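Local atomic coordinates of FAD-binding PCMH-type domain-containing protein (PDB entry 6YJO), a protein that binds FAD and probably acts as an oxygen-dependent flavoprotein oxidoreductase, likely oxidising oligosaccharides. Residues T182-T194 with L400-R413. Numbering follows the deposited sequence.
Sequences THGLTLDTFLGAT and LFTDLPINSAFPHR
Asp188 OD1 is gripped by both terminal nitrogens of Arg413: NH2 stands 2.6 Å from Asp188 OD1 and meets it nearly along its C-O axis, while Arg413 NH1 adds a weak bond to the same oxygen. The carboxylate and guanidinium planes are inclined 42° to each other, short of a coplanar, two-pronged salt bridge, and Arg413 NH1 reaches Asp188 OD2 only weakly, at 3.3 Å. Asp188 OD2 also accepts a hydrogen bond from Leu185 N, 3.0 Å away and above the carboxylate plane, which ties the acid back to its own turn; Arg413 NH1 also bonds Val394 O. Apolar groups flank the ion pair. Leu187 CD1 lies at the guanidinium edge, 3.4 Å from Arg413 NH2, and Ile406 CD1 comes within 3.5 Å of Asp188 OD1, carried there by an extended side chain with CG1 anti to the backbone N (chi1 -174°). In this PCMH-type flavoprotein the contact joins the 3-10 turn leading into strand 190-196 of the FAD-binding domain to the long loop between strands 380-386 and 417-423 of the seven-stranded antiparallel sheet. On the cofactor side, Leu185 CD1 makes a CH-pi contact over one face of Phe410, 3.9 Å from the ring centroid; these two side chains adjoin the FAD-binding residues Tyr176 and Tyr457, respectively. At the start of segment 400-413, Leu400 CD2 rests 3.5 Å from Asp188 O, where the turn passes into strand 190-196.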
loop_
_atom_site.group_PDB
_atom_site.type_symbol
_atom_site.label_atom_id
_atom_site.label_comp_id
_atom_site.label_asym_id
_atom_site.label_seq_id
_atom_site.Cartn_x
_atom_site.Cartn_y
_atom_site.Cartn_z
ATOM N N THR A 182 -5.804 -8.680 12.367
ATOM C CA THR A 182 -6.806 -8.592 13.419
ATOM C C THR A 182 -8.004 -7.741 13.033
ATOM O O THR A 182 -9.126 -8.047 13.452
ATOM C CB THR A 182 -6.177 -8.007 14.690
ATOM O OG1 THR A 182 -5.051 -8.804 15.079
ATOM C CG2 THR A 182 -7.189 -7.952 15.832
ATOM N N HIS A 183 -7.796 -6.683 12.248
ATOM C CA HIS A 183 -8.858 -5.746 11.921
ATOM C C HIS A 183 -8.998 -5.476 10.427
ATOM O O HIS A 183 -9.819 -4.635 10.046
ATOM C CB HIS A 183 -8.637 -4.415 12.659
ATOM C CG HIS A 183 -8.694 -4.532 14.152
ATOM N ND1 HIS A 183 -7.679 -4.089 14.973
ATOM C CD2 HIS A 183 -9.648 -5.034 14.972
ATOM C CE1 HIS A 183 -8.003 -4.317 16.233
ATOM N NE2 HIS A 183 -9.193 -4.889 16.261
ATOM N N GLY A 184 -8.224 -6.145 9.577
ATOM C CA GLY A 184 -8.445 -6.131 8.147
ATOM C C GLY A 184 -7.589 -5.105 7.423
ATOM O O GLY A 184 -6.905 -4.270 8.019
ATOM N N LEU A 185 -7.631 -5.193 6.093
ATOM C CA LEU A 185 -7.053 -4.156 5.255
ATOM C C LEU A 185 -7.764 -2.831 5.502
ATOM O O LEU A 185 -8.910 -2.785 5.957
ATOM C CB LEU A 185 -7.168 -4.524 3.774
ATOM C CG LEU A 185 -6.559 -5.843 3.291
ATOM C CD1 LEU A 185 -6.981 -6.094 1.852
ATOM C CD2 LEU A 185 -5.038 -5.840 3.412
ATOM N N THR A 186 -7.068 -1.736 5.192
ATOM C CA THR A 186 -7.684 -0.420 5.324
ATOM C C THR A 186 -8.963 -0.330 4.501
ATOM O O THR A 186 -9.953 0.265 4.941
ATOM C CB THR A 186 -6.707 0.674 4.898
ATOM O OG1 THR A 186 -5.416 0.421 5.467
ATOM C CG2 THR A 186 -7.210 2.037 5.362
ATOM N N LEU A 187 -8.967 -0.918 3.303
ATOM C CA LEU A 187 -10.160 -0.855 2.469
ATOM C C LEU A 187 -11.275 -1.758 2.977
ATOM O O LEU A 187 -12.414 -1.614 2.519
ATOM C CB LEU A 187 -9.825 -1.210 1.015
ATOM C CG LEU A 187 -9.228 -2.573 0.654
ATOM C CD1 LEU A 187 -10.227 -3.712 0.795
ATOM C CD2 LEU A 187 -8.700 -2.511 -0.773
ATOM N N ASP A 188 -10.982 -2.680 3.902
ATOM C CA ASP A 188 -12.044 -3.502 4.473
ATOM C C ASP A 188 -12.954 -2.681 5.373
ATOM O O ASP A 188 -14.122 -3.035 5.559
ATOM C CB ASP A 188 -11.445 -4.679 5.244
ATOM C CG ASP A 188 -10.783 -5.702 4.334
ATOM O OD1 ASP A 188 -11.086 -5.714 3.121
ATOM O OD2 ASP A 188 -9.962 -6.499 4.832
ATOM N N THR A 189 -12.447 -1.581 5.925
ATOM C CA THR A 189 -13.236 -0.665 6.738
ATOM C C THR A 189 -13.748 0.521 5.930
ATOM O O THR A 189 -14.256 1.483 6.514
ATOM C CB THR A 189 -12.408 -0.171 7.928
ATOM O OG1 THR A 189 -11.349 0.674 7.464
ATOM C CG2 THR A 189 -11.806 -1.348 8.685
ATOM N N PHE A 190 -13.639 0.457 4.602
ATOM C CA PHE A 190 -13.988 1.570 3.728
ATOM C C PHE A 190 -15.500 1.641 3.537
ATOM O O PHE A 190 -16.135 0.649 3.166
ATOM C CB PHE A 190 -13.281 1.403 2.379
ATOM C CG PHE A 190 -13.545 2.514 1.403
ATOM C CD1 PHE A 190 -12.917 3.741 1.542
ATOM C CD2 PHE A 190 -14.408 2.325 0.334
ATOM C CE1 PHE A 190 -13.157 4.762 0.644
ATOM C CE2 PHE A 190 -14.650 3.344 -0.570
ATOM C CZ PHE A 190 -14.024 4.562 -0.415
ATOM N N LEU A 191 -16.075 2.817 3.796
ATOM C CA LEU A 191 -17.509 3.050 3.651
ATOM C C LEU A 191 -17.869 3.689 2.318
ATOM O O LEU A 191 -18.836 3.270 1.674
ATOM C CB LEU A 191 -18.024 3.949 4.786
ATOM C CG LEU A 191 -17.959 3.431 6.229
ATOM C CD1 LEU A 191 -18.418 4.517 7.200
ATOM C CD2 LEU A 191 -18.814 2.187 6.407
ATOM N N GLY A 192 -17.111 4.692 1.897
ATOM C CA GLY A 192 -17.388 5.402 0.666
ATOM C C GLY A 192 -16.480 6.608 0.565
ATOM O O GLY A 192 -15.686 6.894 1.467
ATOM N N ALA A 193 -16.602 7.311 -0.558
ATOM C CA ALA A 193 -15.751 8.466 -0.804
ATOM C C ALA A 193 -16.416 9.445 -1.755
ATOM O O ALA A 193 -17.009 9.047 -2.760
ATOM C CB ALA A 193 -14.399 8.045 -1.386
ATOM N N THR A 194 -16.300 10.728 -1.426
ATOM C CA THR A 194 -16.552 11.783 -2.394
ATOM C C THR A 194 -15.473 11.719 -3.469
ATOM O O THR A 194 -14.280 11.795 -3.161
ATOM C CB THR A 194 -16.551 13.144 -1.693
ATOM O OG1 THR A 194 -17.431 13.104 -0.559
ATOM C CG2 THR A 194 -16.994 14.239 -2.648
ATOM N N LEU A 400 -19.660 -4.075 5.711
ATOM C CA LEU A 400 -19.755 -3.574 7.072
ATOM C C LEU A 400 -21.173 -3.733 7.613
ATOM O O LEU A 400 -22.162 -3.597 6.886
ATOM C CB LEU A 400 -19.311 -2.111 7.124
ATOM C CG LEU A 400 -17.831 -1.953 6.761
ATOM C CD1 LEU A 400 -17.348 -0.517 6.890
ATOM C CD2 LEU A 400 -16.982 -2.879 7.619
ATOM N N PHE A 401 -21.260 -4.041 8.910
ATOM C CA PHE A 401 -22.534 -4.239 9.598
ATOM C C PHE A 401 -23.339 -5.377 8.977
ATOM O O PHE A 401 -24.572 -5.377 9.019
ATOM C CB PHE A 401 -23.358 -2.949 9.625
ATOM C CG PHE A 401 -22.669 -1.808 10.317
ATOM C CD1 PHE A 401 -22.349 -1.888 11.662
ATOM C CD2 PHE A 401 -22.349 -0.651 9.623
ATOM C CE1 PHE A 401 -21.714 -0.840 12.299
ATOM C CE2 PHE A 401 -21.719 0.401 10.256
ATOM C CZ PHE A 401 -21.400 0.308 11.597
ATOM N N THR A 402 -22.643 -6.364 8.415
ATOM C CA THR A 402 -23.281 -7.462 7.707
ATOM C C THR A 402 -22.467 -8.732 7.921
ATOM O O THR A 402 -21.308 -8.687 8.343
ATOM C CB THR A 402 -23.414 -7.147 6.207
ATOM O OG1 THR A 402 -24.270 -6.012 6.033
ATOM C CG2 THR A 402 -24.006 -8.315 5.455
ATOM N N ASP A 403 -23.097 -9.875 7.640
ATOM C CA ASP A 403 -22.421 -11.167 7.613
ATOM C C ASP A 403 -22.212 -11.677 6.191
ATOM O O ASP A 403 -21.958 -12.869 5.994
ATOM C CB ASP A 403 -23.198 -12.198 8.437
ATOM C CG ASP A 403 -22.864 -12.140 9.922
ATOM O OD1 ASP A 403 -22.248 -11.142 10.357
ATOM O OD2 ASP A 403 -23.207 -13.097 10.653
ATOM N N LEU A 404 -22.326 -10.776 5.171
ATOM C CA LEU A 404 -22.165 -11.032 3.748
ATOM C C LEU A 404 -20.797 -10.549 3.274
ATOM O O LEU A 404 -20.223 -9.619 3.854
ATOM C CB LEU A 404 -23.262 -10.332 2.938
ATOM C CG LEU A 404 -24.717 -10.530 3.383
ATOM C CD1 LEU A 404 -25.668 -9.691 2.527
ATOM C CD2 LEU A 404 -25.117 -12.001 3.367
ATOM N N PRO A 405 -20.254 -11.147 2.214
ATOM C CA PRO A 405 -18.886 -10.810 1.795
ATOM C C PRO A 405 -18.745 -9.332 1.453
ATOM O O PRO A 405 -19.715 -8.637 1.147
ATOM C CB PRO A 405 -18.664 -11.690 0.558
ATOM C CG PRO A 405 -19.713 -12.767 0.644
ATOM C CD PRO A 405 -20.886 -12.126 1.315
ATOM N N ILE A 406 -17.503 -8.853 1.502
ATOM C CA ILE A 406 -17.218 -7.465 1.161
ATOM C C ILE A 406 -17.282 -7.284 -0.350
ATOM O O ILE A 406 -16.906 -8.170 -1.127
ATOM C CB ILE A 406 -15.849 -7.025 1.715
ATOM C CG1 ILE A 406 -15.636 -5.527 1.477
ATOM C CG2 ILE A 406 -14.723 -7.844 1.093
ATOM C CD1 ILE A 406 -14.364 -4.982 2.089
ATOM N N ASN A 407 -17.774 -6.117 -0.764
ATOM C CA ASN A 407 -17.879 -5.731 -2.173
ATOM C C ASN A 407 -16.567 -5.059 -2.561
ATOM O O ASN A 407 -16.408 -3.844 -2.441
ATOM C CB ASN A 407 -19.073 -4.807 -2.385
ATOM C CG ASN A 407 -19.245 -4.389 -3.830
ATOM O OD1 ASN A 407 -19.038 -5.184 -4.750
ATOM N ND2 ASN A 407 -19.643 -3.138 -4.039
ATOM N N SER A 408 -15.610 -5.856 -3.030
ATOM C CA SER A 408 -14.268 -5.346 -3.260
ATOM C C SER A 408 -13.618 -6.071 -4.430
ATOM O O SER A 408 -13.732 -7.295 -4.559
ATOM C CB SER A 408 -13.398 -5.494 -2.005
ATOM O OG SER A 408 -12.093 -5.005 -2.238
ATOM N N ALA A 409 -12.919 -5.299 -5.267
ATOM C CA ALA A 409 -12.202 -5.869 -6.399
ATOM C C ALA A 409 -10.894 -6.533 -5.990
ATOM O O ALA A 409 -10.342 -7.305 -6.777
ATOM C CB ALA A 409 -11.927 -4.787 -7.440
ATOM N N PHE A 410 -10.382 -6.244 -4.795
ATOM C CA PHE A 410 -9.140 -6.835 -4.316
ATOM C C PHE A 410 -9.215 -8.360 -4.405
ATOM O O PHE A 410 -10.133 -8.964 -3.826
ATOM C CB PHE A 410 -8.868 -6.413 -2.873
ATOM C CG PHE A 410 -7.556 -6.916 -2.327
ATOM C CD1 PHE A 410 -6.377 -6.226 -2.573
ATOM C CD2 PHE A 410 -7.502 -8.071 -1.561
ATOM C CE1 PHE A 410 -5.174 -6.678 -2.075
ATOM C CE2 PHE A 410 -6.295 -8.527 -1.056
ATOM C CZ PHE A 410 -5.131 -7.828 -1.315
ATOM N N PRO A 411 -8.281 -9.014 -5.098
ATOM C CA PRO A 411 -8.474 -10.424 -5.456
ATOM C C PRO A 411 -7.745 -11.435 -4.578
ATOM O O PRO A 411 -7.938 -12.643 -4.756
ATOM C CB PRO A 411 -7.919 -10.469 -6.881
ATOM C CG PRO A 411 -6.748 -9.514 -6.812
ATOM C CD PRO A 411 -7.130 -8.430 -5.811
ATOM N N HIS A 412 -6.917 -10.981 -3.634
ATOM C CA HIS A 412 -5.929 -11.841 -2.995
ATOM C C HIS A 412 -6.333 -12.299 -1.594
ATOM O O HIS A 412 -5.472 -12.750 -0.830
ATOM C CB HIS A 412 -4.575 -11.130 -2.949
ATOM C CG HIS A 412 -4.068 -10.708 -4.293
ATOM N ND1 HIS A 412 -3.899 -11.592 -5.339
ATOM C CD2 HIS A 412 -3.691 -9.495 -4.763
ATOM C CE1 HIS A 412 -3.442 -10.942 -6.393
ATOM N NE2 HIS A 412 -3.307 -9.668 -6.072
ATOM N N ARG A 413 -7.618 -12.214 -1.242
ATOM C CA ARG A 413 -8.031 -12.697 0.073
ATOM C C ARG A 413 -7.773 -14.187 0.242
ATOM O O ARG A 413 -7.700 -14.668 1.380
ATOM C CB ARG A 413 -9.507 -12.380 0.315
ATOM C CG ARG A 413 -9.775 -10.897 0.452
ATOM C CD ARG A 413 -11.234 -10.581 0.706
ATOM N NE ARG A 413 -11.496 -9.176 0.411
ATOM C CZ ARG A 413 -11.038 -8.167 1.143
ATOM N NH1 ARG A 413 -10.302 -8.407 2.219
ATOM N NH2 ARG A 413 -11.319 -6.917 0.800
#